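Local coordinates for protein Co-type Nitrile Hydratase beta subunit (PDB 3QYH) that probably pairs with an alpha subunit to form a cobalt-dependent nitrile hydratase, which adds water to nitriles to give the corresponding amides, at residues A39-N43 against G44-L48; E77-L80 against V81-V85. All coordinates share one frame; numbering follows the deposited sequence.

Contact 1: A39-N43 against G44-L48; sequences ALLAN and GNFNL
L40 and L41 keep their carbonyls for the residues that leave helix 28-43: the N of N45 is hydrogen-bonded to L40 O at 3.2 Å, and the N of G44 to L41 O at 2.8 Å. A water joins the same L41 O (3.0 Å) to F46 O (2.7 Å), tying the departing chain to the last turn. N43 and N45 then run side by side. N43 ND2 donates a hydrogen bond to N45 OD1 at 3.1 Å; the acceptor lies in the amide plane of N43, but the two amides are turned 68° apart and the donor sits 28° off the N45 carbonyl plane. N43 is doubly useful, because its ND2 also bonds a backbone atom of the partner protein chain and its OD1 takes the N of V105. The two backbone bonds, N45 to L40 (6→1) and G44 to L41 (5→2), define a Schellman motif, in which G44 adopts a positive phi that glycine tolerates most easily. The N45 side chain also crosses L40, bringing OD1 to 3.4 Å from L40 CD2. Were N45 replaced by an alanine, N43 ND2 would probably lose its acceptor within the turn, though not its bond to the other chain, and a gap would be likely beside L40. F46 has chi1 49°, with CG between the backbone N and the carbonyl carbon, and its ring lies against L40 and L41. There CZ comes to 3.9 Å from L40 CB and CE1 to 3.7 Å from L41 CD2, methylene and methyl approaching the ring obliquely; a large flat apolar residue suits this buried place, which L79 and L80 of helix 68-82 also line. One residue on, N47 is the N-cap of helix 48-56: its OD1 accepts the N of E50, and its ND2 bonds A174 O.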
loop_
_atom_site.group_PDB
_atom_site.type_symbol
_atom_site.label_atom_id
_atom_site.label_comp_id
_atom_site.label_asym_id
_atom_site.label_seq_id
_atom_site.Cartn_x
_atom_site.Cartn_y
_atom_site.Cartn_z
ATOM N N ALA B 39 9.503 -9.690 10.979
ATOM C CA ALA B 39 10.606 -10.287 11.740
ATOM C C ALA B 39 11.967 -9.813 11.193
ATOM O O ALA B 39 12.866 -9.442 11.950
ATOM C CB ALA B 39 10.501 -11.820 11.740
ATOM N N LEU B 40 12.107 -9.786 9.876
ATOM C CA LEU B 40 13.375 -9.427 9.271
ATOM C C LEU B 40 13.610 -7.924 9.315
ATOM O O LEU B 40 14.740 -7.485 9.485
ATOM C CB LEU B 40 13.467 -9.963 7.834
ATOM C CG LEU B 40 13.417 -11.486 7.729
ATOM C CD1 LEU B 40 13.277 -11.945 6.264
ATOM C CD2 LEU B 40 14.652 -12.131 8.392
ATOM N N LEU B 41 12.557 -7.133 9.144
ATOM C CA LEU B 41 12.685 -5.689 9.308
ATOM C C LEU B 41 13.102 -5.368 10.755
ATOM O O LEU B 41 13.920 -4.487 10.971
ATOM C CB LEU B 41 11.377 -4.957 8.972
ATOM C CG LEU B 41 10.970 -4.871 7.490
ATOM C CD1 LEU B 41 9.521 -4.334 7.355
ATOM C CD2 LEU B 41 11.964 -4.011 6.709
ATOM N N ALA B 42 12.529 -6.069 11.729
ATOM C CA ALA B 42 12.840 -5.802 13.141
ATOM C C ALA B 42 14.335 -6.039 13.399
ATOM O O ALA B 42 14.964 -5.306 14.152
ATOM C CB ALA B 42 11.989 -6.648 14.069
ATOM N N ASN B 43 14.898 -7.069 12.773
ATOM C CA ASN B 43 16.331 -7.331 12.871
ATOM C C ASN B 43 17.176 -6.195 12.297
ATOM O O ASN B 43 18.350 -6.079 12.600
ATOM C CB ASN B 43 16.715 -8.601 12.096
ATOM C CG ASN B 43 16.207 -9.874 12.740
ATOM O OD1 ASN B 43 15.865 -9.895 13.913
ATOM N ND2 ASN B 43 16.153 -10.948 11.957
ATOM N N GLY B 44 16.582 -5.374 11.440
ATOM C CA GLY B 44 17.372 -4.419 10.675
ATOM C C GLY B 44 18.154 -5.088 9.541
ATOM O O GLY B 44 19.191 -4.595 9.100
ATOM N N ASN B 45 17.681 -6.227 9.053
ATOM C CA ASN B 45 18.397 -6.894 7.968
ATOM C C ASN B 45 18.353 -6.109 6.647
ATOM O O ASN B 45 19.236 -6.256 5.801
ATOM C CB ASN B 45 17.856 -8.300 7.723
ATOM C CG ASN B 45 18.041 -9.229 8.909
ATOM O OD1 ASN B 45 17.157 -10.029 9.192
ATOM N ND2 ASN B 45 19.214 -9.168 9.574
ATOM N N PHE B 46 17.302 -5.316 6.454
ATOM C CA PHE B 46 17.188 -4.426 5.307
ATOM C C PHE B 46 16.107 -3.434 5.678
ATOM O O PHE B 46 15.407 -3.647 6.664
ATOM C CB PHE B 46 16.833 -5.200 4.025
ATOM C CG PHE B 46 15.658 -6.153 4.178
ATOM C CD1 PHE B 46 14.365 -5.681 4.210
ATOM C CD2 PHE B 46 15.864 -7.512 4.314
ATOM C CE1 PHE B 46 13.276 -6.562 4.361
ATOM C CE2 PHE B 46 14.804 -8.400 4.468
ATOM C CZ PHE B 46 13.498 -7.925 4.479
ATOM N N ASN B 47 16.001 -2.330 4.941
ATOM C CA ASN B 47 14.901 -1.396 5.172
ATOM C C ASN B 47 13.817 -1.576 4.116
ATOM O O ASN B 47 13.988 -2.352 3.182
ATOM C CB ASN B 47 15.395 0.057 5.292
ATOM C CG ASN B 47 15.965 0.610 3.988
ATOM O OD1 ASN B 47 15.435 0.353 2.906
ATOM N ND2 ASN B 47 17.039 1.395 4.090
ATOM N N LEU B 48 12.699 -0.877 4.263
ATOM C CA LEU B 48 11.547 -1.124 3.425
ATOM C C LEU B 48 11.802 -0.636 1.995
ATOM O O LEU B 48 11.282 -1.199 1.045
ATOM C CB LEU B 48 10.312 -0.425 4.013
ATOM C CG LEU B 48 8.971 -0.814 3.408
ATOM C CD1 LEU B 48 8.740 -2.318 3.548
ATOM C CD2 LEU B 48 7.852 -0.019 4.095
HETATM O O HOH W 1 14.834 -2.432 9.037
#

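Contact 2: E77-L80 against V81-V85; sequences ENLL and VEKGV
L80 meets V85 across the end of helix 68-82, with the N of V85 bonded to L80 O at 2.9 Å and the L80 methyl CD2 3.9 Å from V85 CB. This apolar pair, one residue on each side of the turn, is the classic hydrophobic contact of a Schellman motif; leucine suits the helical position because it is long enough to reach the valine across the turn. The second bond, from the N of G84 to V81 O, completes the motif, and the positive phi at G84 would jam a CB against the preceding carbonyl. L79 has CG anti to its own N (chi1 -176°), which carries CD1 along the helix to 4.0 Å from K83 CG, the two side chains lying alongside each other. The same methyl lies 3.4 Å from E82 OE1, whose charge is met by R57, while the bent K83 side chain ends in a salt bridge to E50. V81 sets its CG2 methyl 3.5 Å from E77 O, a branched side chain lying against the preceding turn. L79 packs on E50 and S54 of helix 48-56, L80 on N45 and F46 of the loop between helices 28-43 and 48-56, and V81 on V91 of helix 88-93.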
loop_
_atom_site.group_PDB
_atom_site.type_symbol
_atom_site.label_atom_id
_atom_site.label_comp_id
_atom_site.label_asym_id
_atom_site.label_seq_id
_atom_site.Cartn_x
_atom_site.Cartn_y
_atom_site.Cartn_z
ATOM N N GLU B 77 14.942 -14.448 -0.313
ATOM C CA GLU B 77 15.959 -15.352 -0.854
ATOM C C GLU B 77 17.133 -14.638 -1.513
ATOM O O GLU B 77 18.201 -15.219 -1.658
ATOM C CB GLU B 77 15.343 -16.337 -1.843
ATOM C CG GLU B 77 14.414 -17.380 -1.195
ATOM C CD GLU B 77 13.771 -18.286 -2.233
ATOM O OE1 GLU B 77 13.662 -17.851 -3.393
ATOM O OE2 GLU B 77 13.380 -19.423 -1.903
ATOM N N ASN B 78 16.928 -13.390 -1.912
ATOM C CA ASN B 78 17.913 -12.676 -2.701
ATOM C C ASN B 78 18.501 -11.472 -1.993
ATOM O O ASN B 78 19.724 -11.339 -1.921
ATOM C CB ASN B 78 17.331 -12.291 -4.056
ATOM C CG ASN B 78 17.175 -13.492 -4.969
ATOM O OD1 ASN B 78 18.135 -13.939 -5.588
ATOM N ND2 ASN B 78 15.970 -14.043 -5.032
ATOM N N LEU B 79 17.648 -10.609 -1.449
ATOM C CA LEU B 79 18.137 -9.425 -0.740
ATOM C C LEU B 79 18.963 -9.834 0.507
ATOM O O LEU B 79 19.956 -9.179 0.862
ATOM C CB LEU B 79 16.976 -8.494 -0.369
ATOM C CG LEU B 79 17.317 -7.171 0.293
ATOM C CD1 LEU B 79 18.266 -6.393 -0.609
ATOM C CD2 LEU B 79 16.028 -6.358 0.527
ATOM N N LEU B 80 18.584 -10.929 1.153
ATOM C CA LEU B 80 19.342 -11.343 2.336
ATOM C C LEU B 80 20.744 -11.790 1.927
ATOM O O LEU B 80 21.689 -11.704 2.705
ATOM C CB LEU B 80 18.637 -12.457 3.112
ATOM C CG LEU B 80 17.425 -12.005 3.960
ATOM C CD1 LEU B 80 16.789 -13.189 4.659
ATOM C CD2 LEU B 80 17.856 -10.968 4.985
ATOM N N VAL B 81 20.871 -12.298 0.708
ATOM C CA VAL B 81 22.181 -12.678 0.217
ATOM C C VAL B 81 22.973 -11.430 -0.154
ATOM O O VAL B 81 24.142 -11.302 0.215
ATOM C CB VAL B 81 22.091 -13.672 -0.940
ATOM C CG1 VAL B 81 23.468 -13.904 -1.540
ATOM C CG2 VAL B 81 21.511 -14.986 -0.437
ATOM N N GLU B 82 22.328 -10.488 -0.831
ATOM C CA GLU B 82 22.984 -9.230 -1.197
ATOM C C GLU B 82 23.469 -8.466 0.027
ATOM O O GLU B 82 24.508 -7.795 -0.025
ATOM C CB GLU B 82 22.048 -8.332 -2.017
ATOM C CG GLU B 82 21.708 -8.894 -3.391
ATOM C CD GLU B 82 20.529 -8.169 -4.056
ATOM O OE1 GLU B 82 19.936 -7.262 -3.428
ATOM O OE2 GLU B 82 20.196 -8.520 -5.207
ATOM N N LYS B 83 22.727 -8.559 1.122
ATOM C CA LYS B 83 23.070 -7.803 2.329
ATOM C C LYS B 83 24.113 -8.558 3.161
ATOM O O LYS B 83 24.569 -8.066 4.170
ATOM C CB LYS B 83 21.840 -7.534 3.194
ATOM C CG LYS B 83 20.744 -6.696 2.545
ATOM C CD LYS B 83 21.188 -5.265 2.262
ATOM C CE LYS B 83 21.128 -4.406 3.491
ATOM N NZ LYS B 83 21.654 -3.045 3.200
ATOM N N GLY B 84 24.458 -9.768 2.755
ATOM C CA GLY B 84 25.450 -10.537 3.485
ATOM C C GLY B 84 24.913 -11.246 4.717
ATOM O O GLY B 84 25.675 -11.760 5.529
ATOM N N VAL B 85 23.596 -11.288 4.857
ATOM C CA VAL B 85 22.981 -11.947 6.003
ATOM C C VAL B 85 22.961 -13.469 5.824
ATOM O O VAL B 85 23.145 -14.216 6.775
ATOM C CB VAL B 85 21.558 -11.412 6.236
ATOM C CG1 VAL B 85 20.884 -12.177 7.384
ATOM C CG2 VAL B 85 21.617 -9.920 6.523
#

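Contacts 1 and 2 are two Schellman-type helix ends met in succession along the chain, their centres about 12 Å apart, and they pack directly on each other. F46 CG lies 3.7 Å from L79 CD2 and N45 CB 3.8 Å from L80 CD2, so the loop leaving helix 28-43 lies against the final turns of helix 68-82. The packing continues past the helix end, where N45 O is 3.5 Å from K83 CE and N45 ND2 is 4.0 Å from V85 CG2. Contact 1 approaches the cobalt(III) ion at its L48 end, but that side chain, about 9 Å away, is too distant to coordinate it. Both contacts also touch the other protein chain.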